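Local structure of probable UbiX-like flavin prenyltransferase (Escherichia coli, 1SBZ) at residues 19-24 with 47-52; 30-35 with 74-79; 79-84 with 104-109; 93-98 with 131-136; 161-166 with 175-180. The protein probably prenylates reduced flavin mononucleotide, using dimethylallyl phosphate, to make the prenyl-FMN cofactor of a phenolic acid decarboxylase, and assembles as a homododecamer. All blocks are in the same frame, centred on the assembly; numbering follows the deposited sequence.

Contact 1 of 5, residues 19-24 with 47-52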
# COMPACT_ATOMS: atom_id res chain seq x y z
N LEU D 19 -0.20 38.28 -10.97
CA LEU D 19 -1.52 37.73 -10.63
C LEU D 19 -2.31 38.72 -9.77
O LEU D 19 -3.52 38.90 -9.99
CB LEU D 19 -1.40 36.36 -9.96
CG LEU D 19 -2.68 35.70 -9.43
CD1 LEU D 19 -2.73 34.24 -9.85
CD2 LEU D 19 -2.76 35.83 -7.92
N LEU D 20 -1.63 39.35 -8.81
CA LEU D 20 -2.25 40.36 -7.96
C LEU D 20 -2.66 41.60 -8.75
O LEU D 20 -3.70 42.19 -8.48
CB LEU D 20 -1.32 40.77 -6.81
CG LEU D 20 -1.22 39.86 -5.59
CD1 LEU D 20 -0.07 40.31 -4.71
CD2 LEU D 20 -2.52 39.84 -4.81
N GLN D 21 -1.83 41.99 -9.72
CA GLN D 21 -2.16 43.09 -10.63
C GLN D 21 -3.42 42.79 -11.44
O GLN D 21 -4.32 43.63 -11.52
CB GLN D 21 -0.99 43.38 -11.58
CG GLN D 21 0.13 44.20 -10.96
CD GLN D 21 1.41 44.16 -11.77
OE1 GLN D 21 1.57 43.32 -12.66
NE2 GLN D 21 2.33 45.07 -11.47
N ALA D 22 -3.48 41.61 -12.05
CA ALA D 22 -4.63 41.18 -12.84
C ALA D 22 -5.91 41.09 -12.01
O ALA D 22 -7.00 41.40 -12.51
CB ALA D 22 -4.34 39.84 -13.52
N LEU D 23 -5.77 40.67 -10.76
CA LEU D 23 -6.90 40.61 -9.83
C LEU D 23 -7.43 42.00 -9.46
O LEU D 23 -8.64 42.19 -9.32
CB LEU D 23 -6.51 39.83 -8.56
CG LEU D 23 -6.89 38.35 -8.40
CD1 LEU D 23 -6.88 37.55 -9.69
CD2 LEU D 23 -5.98 37.68 -7.37
N ARG D 24 -6.51 42.96 -9.33
CA ARG D 24 -6.85 44.35 -9.03
C ARG D 24 -7.75 44.97 -10.10
O ARG D 24 -8.55 45.87 -9.81
CB ARG D 24 -5.57 45.19 -8.85
CG ARG D 24 -5.73 46.48 -8.03
CD ARG D 24 -6.43 46.28 -6.68
NE ARG D 24 -5.97 47.23 -5.66
CZ ARG D 24 -6.51 47.33 -4.44
NH1 ARG D 24 -7.52 46.56 -4.08
NH2 ARG D 24 -6.02 48.22 -3.58
N THR D 47 11.77 41.83 -8.29
CA THR D 47 10.88 42.84 -8.85
C THR D 47 11.34 44.22 -8.37
O THR D 47 12.04 44.32 -7.36
CB THR D 47 9.41 42.62 -8.41
OG1 THR D 47 9.21 43.20 -7.11
CG2 THR D 47 9.10 41.13 -8.21
N PRO D 48 10.94 45.27 -9.09
CA PRO D 48 11.25 46.64 -8.67
C PRO D 48 10.32 47.12 -7.55
O PRO D 48 10.46 48.25 -7.08
CB PRO D 48 11.01 47.45 -9.95
CG PRO D 48 9.93 46.71 -10.65
CD PRO D 48 10.19 45.25 -10.36
N TYR D 49 9.39 46.27 -7.13
CA TYR D 49 8.44 46.61 -6.07
C TYR D 49 8.99 46.24 -4.71
O TYR D 49 9.81 45.33 -4.60
CB TYR D 49 7.10 45.90 -6.29
CG TYR D 49 6.49 46.14 -7.65
CD1 TYR D 49 6.57 45.17 -8.65
CD2 TYR D 49 5.85 47.34 -7.95
CE1 TYR D 49 6.02 45.40 -9.91
CE2 TYR D 49 5.30 47.57 -9.19
CZ TYR D 49 5.38 46.60 -10.17
OH TYR D 49 4.83 46.84 -11.41
N SER D 50 8.55 46.95 -3.68
CA SER D 50 8.82 46.56 -2.31
C SER D 50 7.65 45.69 -1.85
O SER D 50 6.66 45.54 -2.56
CB SER D 50 8.94 47.79 -1.40
OG SER D 50 7.65 48.28 -1.06
N ALA D 51 7.76 45.13 -0.65
CA ALA D 51 6.69 44.32 -0.07
C ALA D 51 5.43 45.17 0.15
O ALA D 51 4.32 44.70 -0.09
CB ALA D 51 7.14 43.67 1.23
N ARG D 52 5.62 46.41 0.57
CA ARG D 52 4.51 47.33 0.80
C ARG D 52 3.79 47.71 -0.49
O ARG D 52 2.57 47.84 -0.51
CB ARG D 52 4.97 48.58 1.56
CG ARG D 52 4.96 48.41 3.07
CD ARG D 52 6.32 48.23 3.73
NE ARG D 52 7.19 47.25 3.06
CZ ARG D 52 8.44 47.50 2.64
NH1 ARG D 52 8.99 48.70 2.82
NH2 ARG D 52 9.13 46.54 2.05

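Contact 2 of 5, residues 30-35 with 74-79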
# COMPACT_ATOMS: atom_id res chain seq x y z
N GLU D 30 -12.41 40.35 -4.25
CA GLU D 30 -11.75 40.81 -3.04
C GLU D 30 -10.56 39.90 -2.75
O GLU D 30 -10.72 38.68 -2.67
CB GLU D 30 -12.74 40.81 -1.88
CG GLU D 30 -12.17 41.20 -0.53
CD GLU D 30 -13.22 41.12 0.56
OE1 GLU D 30 -14.27 41.77 0.41
OE2 GLU D 30 -13.00 40.40 1.56
N THR D 31 -9.38 40.48 -2.60
CA THR D 31 -8.16 39.69 -2.43
C THR D 31 -7.61 39.80 -1.02
O THR D 31 -7.52 40.90 -0.46
CB THR D 31 -7.08 40.07 -3.47
OG1 THR D 31 -6.83 41.48 -3.41
CG2 THR D 31 -7.61 39.87 -4.89
N HIS D 32 -7.27 38.66 -0.44
CA HIS D 32 -6.62 38.61 0.86
C HIS D 32 -5.22 38.04 0.68
O HIS D 32 -5.05 36.85 0.39
CB HIS D 32 -7.43 37.79 1.85
CG HIS D 32 -8.78 38.37 2.16
ND1 HIS D 32 -9.08 38.94 3.38
CD2 HIS D 32 -9.90 38.46 1.41
CE1 HIS D 32 -10.33 39.37 3.36
NE2 HIS D 32 -10.85 39.09 2.18
N LEU D 33 -4.21 38.89 0.84
CA LEU D 33 -2.82 38.51 0.60
C LEU D 33 -2.12 38.11 1.89
O LEU D 33 -2.30 38.74 2.93
CB LEU D 33 -2.07 39.66 -0.08
CG LEU D 33 -0.54 39.59 -0.22
CD1 LEU D 33 -0.10 38.42 -1.10
CD2 LEU D 33 -0.01 40.90 -0.77
N VAL D 34 -1.32 37.05 1.81
CA VAL D 34 -0.39 36.70 2.88
C VAL D 34 0.99 36.46 2.27
O VAL D 34 1.19 35.49 1.54
CB VAL D 34 -0.83 35.44 3.67
CG1 VAL D 34 -0.04 35.33 4.97
CG2 VAL D 34 -2.30 35.48 3.99
N MSE D 35 1.93 37.36 2.56
CA MSE D 35 3.31 37.20 2.11
C MSE D 35 4.16 36.62 3.24
O MSE D 35 4.17 37.15 4.34
CB MSE D 35 3.92 38.54 1.68
CG MSE D 35 3.30 39.18 0.45
SE MSE D 35 4.03 40.98 0.14
CE MSE D 35 3.23 41.87 1.70
N GLY D 74 -12.74 29.21 9.43
CA GLY D 74 -13.53 28.52 8.42
C GLY D 74 -14.86 29.20 8.12
O GLY D 74 -15.29 29.23 6.96
N SER D 75 -15.50 29.74 9.16
CA SER D 75 -16.79 30.41 9.01
C SER D 75 -16.71 31.68 8.15
O SER D 75 -17.71 32.10 7.56
CB SER D 75 -17.42 30.71 10.37
OG SER D 75 -16.52 31.42 11.21
N PHE D 76 -15.52 32.26 8.06
CA PHE D 76 -15.28 33.40 7.17
C PHE D 76 -15.14 32.89 5.73
O PHE D 76 -14.09 32.36 5.35
CB PHE D 76 -14.04 34.18 7.60
CG PHE D 76 -13.72 35.36 6.72
CD1 PHE D 76 -14.43 36.55 6.84
CD2 PHE D 76 -12.71 35.27 5.77
CE1 PHE D 76 -14.13 37.65 6.02
CE2 PHE D 76 -12.41 36.36 4.95
CZ PHE D 76 -13.12 37.55 5.08
N ARG D 77 -16.21 33.07 4.95
CA ARG D 77 -16.32 32.49 3.61
C ARG D 77 -15.36 33.11 2.59
O ARG D 77 -15.26 34.34 2.47
CB ARG D 77 -17.76 32.61 3.11
CG ARG D 77 -18.03 31.83 1.82
CD ARG D 77 -19.12 32.43 0.92
NE ARG D 77 -18.81 33.78 0.44
CZ ARG D 77 -17.97 34.08 -0.55
NH1 ARG D 77 -17.32 33.12 -1.20
NH2 ARG D 77 -17.77 35.34 -0.91
N THR D 78 -14.65 32.24 1.87
CA THR D 78 -13.89 32.62 0.69
C THR D 78 -14.19 31.61 -0.42
O THR D 78 -14.74 30.54 -0.16
CB THR D 78 -12.37 32.63 0.95
OG1 THR D 78 -11.90 31.28 1.13
CG2 THR D 78 -12.02 33.33 2.27
N ASP D 79 -13.79 31.94 -1.64
CA ASP D 79 -13.99 31.05 -2.77
C ASP D 79 -12.77 30.19 -3.04
O ASP D 79 -12.81 29.32 -3.91
CB ASP D 79 -14.38 31.85 -4.01
CG ASP D 79 -15.69 32.56 -3.84
OD1 ASP D 79 -16.72 32.03 -4.33
OD2 ASP D 79 -15.81 33.62 -3.20

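Contact 3 of 5, residues 79-84 with 104-109. With FMN (flavin mononucleotide), chain E.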
# COMPACT_ATOMS: atom_id res chain seq x y z
N ASP D 79 -13.79 31.94 -1.64
CA ASP D 79 -13.99 31.05 -2.77
C ASP D 79 -12.77 30.19 -3.04
O ASP D 79 -12.81 29.32 -3.91
CB ASP D 79 -14.38 31.85 -4.01
CG ASP D 79 -15.69 32.56 -3.84
OD1 ASP D 79 -16.72 32.03 -4.33
OD2 ASP D 79 -15.81 33.62 -3.20
N GLY D 80 -11.70 30.41 -2.29
CA GLY D 80 -10.50 29.60 -2.43
C GLY D 80 -9.22 30.36 -2.19
O GLY D 80 -9.24 31.47 -1.67
N MSE D 81 -8.11 29.75 -2.60
CA MSE D 81 -6.78 30.24 -2.30
C MSE D 81 -5.80 29.86 -3.41
O MSE D 81 -5.89 28.77 -3.96
CB MSE D 81 -6.30 29.67 -0.96
CG MSE D 81 -4.87 30.05 -0.54
SE MSE D 81 -4.51 29.55 1.31
CE MSE D 81 -2.75 30.30 1.48
N ILE D 82 -4.89 30.77 -3.73
CA ILE D 82 -3.78 30.51 -4.65
C ILE D 82 -2.48 30.77 -3.90
O ILE D 82 -2.35 31.80 -3.24
CB ILE D 82 -3.85 31.43 -5.90
CG1 ILE D 82 -5.22 31.32 -6.59
CG2 ILE D 82 -2.74 31.08 -6.90
CD1 ILE D 82 -5.54 32.44 -7.56
N VAL D 83 -1.54 29.85 -3.99
CA VAL D 83 -0.20 30.11 -3.46
C VAL D 83 0.75 30.23 -4.65
O VAL D 83 0.95 29.25 -5.38
CB VAL D 83 0.27 29.01 -2.47
CG1 VAL D 83 1.59 29.41 -1.81
CG2 VAL D 83 -0.80 28.73 -1.41
N ILE D 84 1.32 31.42 -4.83
CA ILE D 84 2.06 31.75 -6.05
C ILE D 84 3.24 32.72 -5.83
O ILE D 84 3.03 33.88 -5.44
CB ILE D 84 1.07 32.30 -7.13
CG1 ILE D 84 1.81 32.62 -8.44
CG2 ILE D 84 0.26 33.51 -6.58
CD1 ILE D 84 0.87 32.98 -9.59
N GLY D 104 0.02 28.40 5.95
CA GLY D 104 -0.31 27.00 6.21
C GLY D 104 -1.68 26.80 6.81
O GLY D 104 -2.42 25.89 6.39
N ARG D 105 -2.03 27.65 7.78
CA ARG D 105 -3.34 27.63 8.42
C ARG D 105 -4.47 27.97 7.46
O ARG D 105 -5.46 27.25 7.39
CB ARG D 105 -3.37 28.54 9.66
CG ARG D 105 -4.76 28.71 10.29
CD ARG D 105 -5.37 27.43 10.88
NE ARG D 105 -6.71 27.69 11.44
CZ ARG D 105 -7.55 26.75 11.86
NH1 ARG D 105 -7.23 25.46 11.78
NH2 ARG D 105 -8.73 27.09 12.34
N ALA D 106 -4.33 29.07 6.72
CA ALA D 106 -5.33 29.44 5.72
C ALA D 106 -5.52 28.31 4.71
O ALA D 106 -6.64 28.06 4.27
CB ALA D 106 -4.95 30.74 5.03
N ALA D 107 -4.43 27.63 4.34
CA ALA D 107 -4.50 26.51 3.38
C ALA D 107 -5.21 25.30 3.98
O ALA D 107 -6.06 24.68 3.35
CB ALA D 107 -3.10 26.11 2.90
N ASP D 108 -4.86 24.97 5.22
CA ASP D 108 -5.50 23.89 5.97
C ASP D 108 -7.01 24.12 6.12
O ASP D 108 -7.81 23.19 5.92
CB ASP D 108 -4.83 23.75 7.34
CG ASP D 108 -5.06 22.39 7.97
OD1 ASP D 108 -4.70 21.36 7.34
OD2 ASP D 108 -5.60 22.26 9.08
N VAL D 109 -7.39 25.36 6.44
CA VAL D 109 -8.79 25.79 6.54
C VAL D 109 -9.52 25.70 5.20
O VAL D 109 -10.62 25.15 5.12
CB VAL D 109 -8.88 27.23 7.14
CG1 VAL D 109 -10.24 27.86 6.87
CG2 VAL D 109 -8.61 27.20 8.64
N1 FMN E . -6.67 25.16 15.13
C2 FMN E . -7.26 23.91 15.14
O2 FMN E . -6.65 22.97 14.64
N3 FMN E . -8.51 23.73 15.71
C4 FMN E . -9.18 24.80 16.27
O4 FMN E . -10.34 24.66 16.66
C4A FMN E . -8.59 26.06 16.26
N5 FMN E . -9.24 27.14 16.82
C5A FMN E . -8.66 28.40 16.82
C6 FMN E . -9.35 29.46 17.40
C7 FMN E . -8.80 30.74 17.43
C7M FMN E . -9.19 31.57 18.62
C8 FMN E . -7.54 30.94 16.85
C8M FMN E . -6.80 32.24 17.07
C9 FMN E . -6.85 29.88 16.27
C9A FMN E . -7.41 28.60 16.26
N10 FMN E . -6.73 27.52 15.68
C10 FMN E . -7.32 26.25 15.69
C1' FMN E . -5.49 27.78 14.88
C2' FMN E . -4.26 27.37 15.69
O2' FMN E . -4.21 28.13 16.89
C3' FMN E . -2.97 27.54 14.89
O3' FMN E . -2.92 26.54 13.90
C4' FMN E . -1.69 27.49 15.74
O4' FMN E . -0.57 27.54 14.88
C5' FMN E . -1.61 26.23 16.59
O5' FMN E . -0.34 26.17 17.20
P FMN E . -0.11 25.26 18.49
O1P FMN E . 1.37 25.23 18.79
O2P FMN E . -0.60 23.84 18.26
O3P FMN E . -0.89 25.87 19.64

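Contact 4 of 5, residues 93-98 with 131-136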
# COMPACT_ATOMS: atom_id res chain seq x y z
N GLY D 93 4.60 21.63 4.15
CA GLY D 93 3.82 22.00 5.33
C GLY D 93 2.34 21.74 5.15
O GLY D 93 1.69 21.19 6.04
N ILE D 94 1.81 22.15 4.00
CA ILE D 94 0.40 21.95 3.68
C ILE D 94 0.04 20.46 3.61
O ILE D 94 -0.97 20.04 4.18
CB ILE D 94 -0.01 22.72 2.40
CG1 ILE D 94 0.18 24.24 2.62
CG2 ILE D 94 -1.48 22.43 2.03
CD1 ILE D 94 0.23 25.08 1.32
N ARG D 95 0.88 19.68 2.93
CA ARG D 95 0.67 18.23 2.81
C ARG D 95 0.68 17.52 4.16
O ARG D 95 -0.15 16.65 4.40
CB ARG D 95 1.72 17.61 1.88
CG ARG D 95 1.47 16.13 1.52
CD ARG D 95 2.07 15.13 2.52
NE ARG D 95 1.59 13.76 2.29
CZ ARG D 95 0.39 13.30 2.67
NH1 ARG D 95 -0.48 14.10 3.29
NH2 ARG D 95 0.06 12.04 2.41
N ALA D 96 1.62 17.89 5.03
CA ALA D 96 1.70 17.30 6.36
C ALA D 96 0.59 17.83 7.27
O ALA D 96 0.21 17.17 8.24
CB ALA D 96 3.08 17.57 6.98
N GLY D 97 0.07 19.01 6.93
CA GLY D 97 -0.93 19.71 7.72
C GLY D 97 -0.33 20.46 8.90
O GLY D 97 -1.04 20.80 9.86
N TYR D 98 0.97 20.71 8.83
CA TYR D 98 1.70 21.41 9.89
C TYR D 98 1.47 22.93 9.80
O TYR D 98 2.35 23.69 9.38
CB TYR D 98 3.19 21.05 9.84
CG TYR D 98 3.93 21.54 11.06
CD1 TYR D 98 3.60 21.06 12.33
CD2 TYR D 98 4.92 22.51 10.96
CE1 TYR D 98 4.26 21.50 13.47
CE2 TYR D 98 5.60 22.98 12.11
CZ TYR D 98 5.25 22.47 13.35
OH TYR D 98 5.89 22.90 14.49
N LEU D 131 7.73 15.40 -5.29
CA LEU D 131 6.72 14.68 -6.05
C LEU D 131 5.68 13.94 -5.18
O LEU D 131 4.50 13.91 -5.52
CB LEU D 131 7.39 13.77 -7.10
CG LEU D 131 8.13 14.60 -8.17
CD1 LEU D 131 9.15 13.77 -8.95
CD2 LEU D 131 7.12 15.26 -9.12
N GLU D 132 6.13 13.36 -4.06
CA GLU D 132 5.25 12.69 -3.10
C GLU D 132 4.24 13.67 -2.53
O GLU D 132 3.05 13.38 -2.48
CB GLU D 132 6.03 12.16 -1.90
CG GLU D 132 6.63 10.78 -2.04
CD GLU D 132 7.44 10.39 -0.81
OE1 GLU D 132 7.56 9.17 -0.55
OE2 GLU D 132 7.97 11.30 -0.11
N ASN D 133 4.74 14.83 -2.09
CA ASN D 133 3.90 15.87 -1.52
C ASN D 133 2.91 16.42 -2.54
O ASN D 133 1.74 16.62 -2.22
CB ASN D 133 4.75 17.00 -0.92
CG ASN D 133 5.61 16.54 0.28
OD1 ASN D 133 6.60 17.20 0.63
ND2 ASN D 133 5.23 15.44 0.90
N MSE D 134 3.38 16.66 -3.76
CA MSE D 134 2.50 17.12 -4.84
C MSE D 134 1.39 16.13 -5.16
O MSE D 134 0.25 16.51 -5.38
CB MSE D 134 3.31 17.42 -6.10
CG MSE D 134 4.12 18.69 -5.97
SE MSE D 134 5.38 18.96 -7.44
CE MSE D 134 4.24 19.46 -8.75
N LEU D 135 1.74 14.85 -5.20
CA LEU D 135 0.76 13.80 -5.49
C LEU D 135 -0.29 13.68 -4.37
O LEU D 135 -1.48 13.59 -4.63
CB LEU D 135 1.45 12.45 -5.75
CG LEU D 135 0.54 11.23 -5.99
CD1 LEU D 135 -0.37 11.40 -7.21
CD2 LEU D 135 1.38 9.96 -6.12
N ALA D 136 0.16 13.67 -3.12
CA ALA D 136 -0.75 13.52 -1.99
C ALA D 136 -1.86 14.58 -2.04
O ALA D 136 -3.03 14.26 -1.88
CB ALA D 136 0.01 13.62 -0.68

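Contact 5 of 5, residues 161-166 with 175-180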
# COMPACT_ATOMS: atom_id res chain seq x y z
N ILE D 161 5.77 35.13 -20.83
CA ILE D 161 5.67 33.87 -20.10
C ILE D 161 4.90 34.03 -18.79
O ILE D 161 4.02 33.22 -18.48
CB ILE D 161 7.08 33.26 -19.89
CG1 ILE D 161 7.67 32.82 -21.23
CG2 ILE D 161 7.03 32.07 -18.91
CD1 ILE D 161 9.13 32.45 -21.17
N VAL D 162 5.21 35.08 -18.04
CA VAL D 162 4.53 35.36 -16.77
C VAL D 162 3.01 35.49 -16.97
O VAL D 162 2.23 34.88 -16.23
CB VAL D 162 5.10 36.63 -16.08
CG1 VAL D 162 4.23 37.06 -14.90
CG2 VAL D 162 6.53 36.39 -15.62
N HIS D 163 2.61 36.26 -17.97
CA HIS D 163 1.19 36.53 -18.21
C HIS D 163 0.42 35.31 -18.67
O HIS D 163 -0.77 35.17 -18.37
CB HIS D 163 1.01 37.71 -19.16
CG HIS D 163 1.30 39.03 -18.52
ND1 HIS D 163 0.42 39.63 -17.63
CD2 HIS D 163 2.38 39.84 -18.59
CE1 HIS D 163 0.95 40.76 -17.21
NE2 HIS D 163 2.13 40.92 -17.77
N HIS D 164 1.09 34.42 -19.40
CA HIS D 164 0.47 33.18 -19.83
C HIS D 164 0.24 32.26 -18.63
O HIS D 164 -0.81 31.65 -18.53
CB HIS D 164 1.33 32.49 -20.89
CG HIS D 164 0.67 31.27 -21.46
ND1 HIS D 164 -0.31 31.34 -22.43
CD2 HIS D 164 0.84 29.95 -21.19
CE1 HIS D 164 -0.71 30.12 -22.74
NE2 HIS D 164 -0.03 29.26 -22.00
N VAL D 165 1.23 32.17 -17.75
CA VAL D 165 1.12 31.37 -16.53
C VAL D 165 -0.03 31.90 -15.69
O VAL D 165 -0.90 31.14 -15.28
CB VAL D 165 2.44 31.37 -15.71
CG1 VAL D 165 2.23 30.73 -14.34
CG2 VAL D 165 3.56 30.65 -16.47
N VAL D 166 -0.04 33.21 -15.46
CA VAL D 166 -1.09 33.88 -14.68
C VAL D 166 -2.49 33.58 -15.24
O VAL D 166 -3.39 33.22 -14.49
CB VAL D 166 -0.85 35.41 -14.58
CG1 VAL D 166 -2.11 36.12 -14.09
CG2 VAL D 166 0.33 35.71 -13.67
N LEU D 175 -11.88 32.65 -14.22
CA LEU D 175 -11.60 34.06 -14.45
C LEU D 175 -10.88 34.25 -15.79
O LEU D 175 -10.06 33.41 -16.18
CB LEU D 175 -10.78 34.65 -13.30
CG LEU D 175 -11.48 34.71 -11.93
CD1 LEU D 175 -10.47 34.92 -10.81
CD2 LEU D 175 -12.55 35.79 -11.90
N GLU D 176 -11.21 35.34 -16.48
CA GLU D 176 -10.65 35.62 -17.79
C GLU D 176 -9.58 36.70 -17.75
O GLU D 176 -9.88 37.88 -17.55
CB GLU D 176 -11.74 36.01 -18.79
CG GLU D 176 -12.07 34.94 -19.83
CD GLU D 176 -13.38 34.22 -19.56
OE1 GLU D 176 -14.30 34.33 -20.40
OE2 GLU D 176 -13.49 33.54 -18.52
N HIS D 177 -8.33 36.29 -17.94
CA HIS D 177 -7.22 37.21 -18.13
C HIS D 177 -7.35 37.79 -19.54
O HIS D 177 -7.43 37.03 -20.52
CB HIS D 177 -5.89 36.47 -17.98
CG HIS D 177 -4.71 37.35 -17.72
ND1 HIS D 177 -3.92 37.85 -18.73
CD2 HIS D 177 -4.17 37.81 -16.56
CE1 HIS D 177 -2.95 38.58 -18.21
NE2 HIS D 177 -3.08 38.57 -16.89
N PRO D 178 -7.40 39.12 -19.66
CA PRO D 178 -7.73 39.77 -20.93
C PRO D 178 -6.61 39.79 -21.98
O PRO D 178 -6.79 40.37 -23.05
CB PRO D 178 -8.09 41.20 -20.50
CG PRO D 178 -7.35 41.43 -19.22
CD PRO D 178 -7.13 40.09 -18.58
N TYR D 179 -5.47 39.16 -21.68
CA TYR D 179 -4.35 39.08 -22.62
C TYR D 179 -3.85 37.64 -22.80
O TYR D 179 -2.67 37.42 -23.10
CB TYR D 179 -3.19 39.99 -22.19
CG TYR D 179 -3.58 41.24 -21.42
CD1 TYR D 179 -3.73 41.21 -20.04
CD2 TYR D 179 -3.78 42.46 -22.08
CE1 TYR D 179 -4.08 42.35 -19.32
CE2 TYR D 179 -4.14 43.61 -21.38
CZ TYR D 179 -4.28 43.54 -19.99
OH TYR D 179 -4.63 44.66 -19.26
N ALA D 180 -4.74 36.67 -22.60
CA ALA D 180 -4.41 35.26 -22.76
C ALA D 180 -4.22 34.90 -24.24
O ALA D 180 -5.04 35.26 -25.08
CB ALA D 180 -5.48 34.38 -22.13

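Contact 1 of 5, residues 19-24 with 47-52
Q21 and Y49 reach for each other from opposite directions, and their ends are the whole of the contact between 19-24 and 47-52. The backbones stay far apart: the nearest pair of CA atoms, those of Q21 and Y49, is separated by 12.1 Å. Q21 spans its share of the gap by running out extended beyond CG (chi2 165°), which carries the amide well clear of helix 13-24. Its NE2 then comes to 3.1 Å from Y49 OH and 3.7 Å from Y49 CZ, approaching the ring obliquely, with amide and ring planes 84° apart. Y49 is placed by the turn before it. T47, the first residue past helix 37-46, takes the backbone N of Y49 on its OG1 at 3.1 Å, an ST turn, and P48 CG lies against one face of the Y49 ring near its rim. The Y49 side chain also packs on V17 and V54, and S50 is the N-cap of helix 51-55. On the inner side of helix 13-24, L19, L20 and L23 turn to strand 2-7, so Q21 belongs to the outer side of this Rossmann-like alpha/beta fold. With two partly exposed residues meeting through polar ends and little surface buried, the chemistry implies a light, polar touch at the surface, while the apolar neighbours of Y49 lie outside the two segments.

Contact 2 of 5, residues 30-35 with 74-79
F76 meets H32 across this contact, and 74-79 is the irregular run that brings it there before strand 80-86. G74 leads in, its carbonyl O bonded to R115. At F76 the ring is swung out with CG anti to the backbone N (chi1 179°), and its edge points toward the face of H32 in an offset edge-to-face pair, centroids 5.5 Å apart and planes at 75°. The closest atoms are F76 CZ and H32 CE1, at 3.7 Å. H32 cannot turn freely: its NE2 donates to the anti lone pair of E30 OE2 at 2.6 Å, while ND1 is bonded to H62 and F60 stacks on the ring. R77 next turns back to D79, its NH1 making a salt bridge of 2.6 Å to OD2 from above the carboxylate plane. T78 points inward to I4, and D79 OD2 also takes the backbone N of K2. The arrangement belongs to the parallel sheet of a Rossmann-like fold, where the loop leading into strand 80-86 reaches over strand 2-7 to meet strand 30-35 through F76 on H32.

Contact 3 of 5, residues 79-84 with 104-109
Strand 80-83 packs against helix 102-112, the backbones nearest at M81 and A107, whose CA atoms are 7.2 Å apart. M81, a selenomethionine, bridges the gap. Its chain is fully extended, CG anti to the backbone N (chi1 177°), and drives SE against the helix surface: SE lies 3.6 Å from A107 N, 3.9 Å from A106 CB and 4.0 Å from A107 CB. The two small alanines let the selenium settle close to the helix backbone, a buried contact, mainly van der Waals, in which no hydrogen bond joins the two segments. This is helix-on-sheet packing of a Rossmann-like fold, with helix 102-112 lying on the connection from strand 80-86 to strand 116-121; L117 and I4 of the neighbouring strands flank M81. The other side of the helix turns to a flavin bound mainly by a second subunit. There the guanidinium of R105 lies with one face over the flavin, NH1 3.4 Å from FMN N1, and V109 CG2 sits over its opposite face. R105 NH1 also forms a salt bridge with E123 of the second subunit, and D108 OD2 is bonded to H130 of that subunit.

Contact 4 of 5, residues 93-98 with 131-136
The guanidinium of R95 has the methyl of A136 over one face, 3.2 Å above its plane and displaced toward the rim, while the amide of N133 stands near its edge with the two planes 80° apart. The methyl touches along much of the group: A136 CB is 3.4 Å from both R95 NE and R95 CZ. R95 gets there by bending. CG is anti to the backbone N (chi1 -172°), and a turn at chi2 (-88°) sends the chain across helix 128-139, bringing R95 CG to 3.6 Å from A136 CB. N133 crosses this chain at about a right angle, and its CB lies 4.2 Å from R95 CB. The backbones are close too, with the CA atoms of R95 and N133 5.9 Å apart. The charge of R95 is met outside the two segments, by E132 of a second subunit, so the guanidinium has the A136 methyl on one face and an intersubunit salt bridge at NH2. Helix 88-96 ends just beyond in a Schellman motif, with G97 at positive phi as C-prime and Y98 N bonded to G93 O. The arrangement is helix-against-helix packing on one side of a Rossmann-like alpha/beta/alpha sandwich, at a seam of the dodecamer.

Contact 5 of 5, residues 161-166 with 175-180
H163 is the first residue of 161-166 to touch the tail at 175-180, and it does so with the rim of its ring. Two residues before it, I161 meets I161 of a third subunit. H163 ND1 lies 3.6 Å from H177 CE1 and 3.7 Å from H177 NE2, these atoms of H177 sitting near the plane of the H163 imidazole. The side chains cross at about a right angle; the rings meet rim to rim, centroids 5.6 Å apart and planes at 47°, so neither covers the other. The backbone takes part as well, for H163 O stands 4.0 Å above one face of the H177 ring, offset to its rim, and P178 CD lies over the opposite face. The imidazole of H177 thus lies between H163 O and P178. Helix 158-170 is the last helix of this Rossmann-like domain, and the chain after it doubles back along its side, past helix 13-24, where A22 also packs on H177. H164 turns away from the tail, toward A150 and N153, and V165 reaches L15. About one turn on from H163, V166 completes the contact: CG1, anti to the backbone N (chi1 166°), comes to 3.6 Å from H177 CD2 and 3.8 Å from H177 NE2. A167 and L170 also touch H177 from the same helix.

Contact 3 is the buried core of the set, an apolar seat of strand on helix; contact 5 is also buried, but joins a helix to the tail through imidazoles and a valine. Contact 1 is a polar touch at the surface, and contacts 2 and 4 are partly buried, one aromatic, the other a methyl against a guanidinium. Contacts 2 and 3 share D79 and reach the same sheet, their centres about 8 Å apart. Helix 13-24 connects contact 1 with contact 5 through A22 on H177, and with contact 2 through L20 on L33. Contacts 3 and 4 touch at A107 and I94, and both face the second subunit.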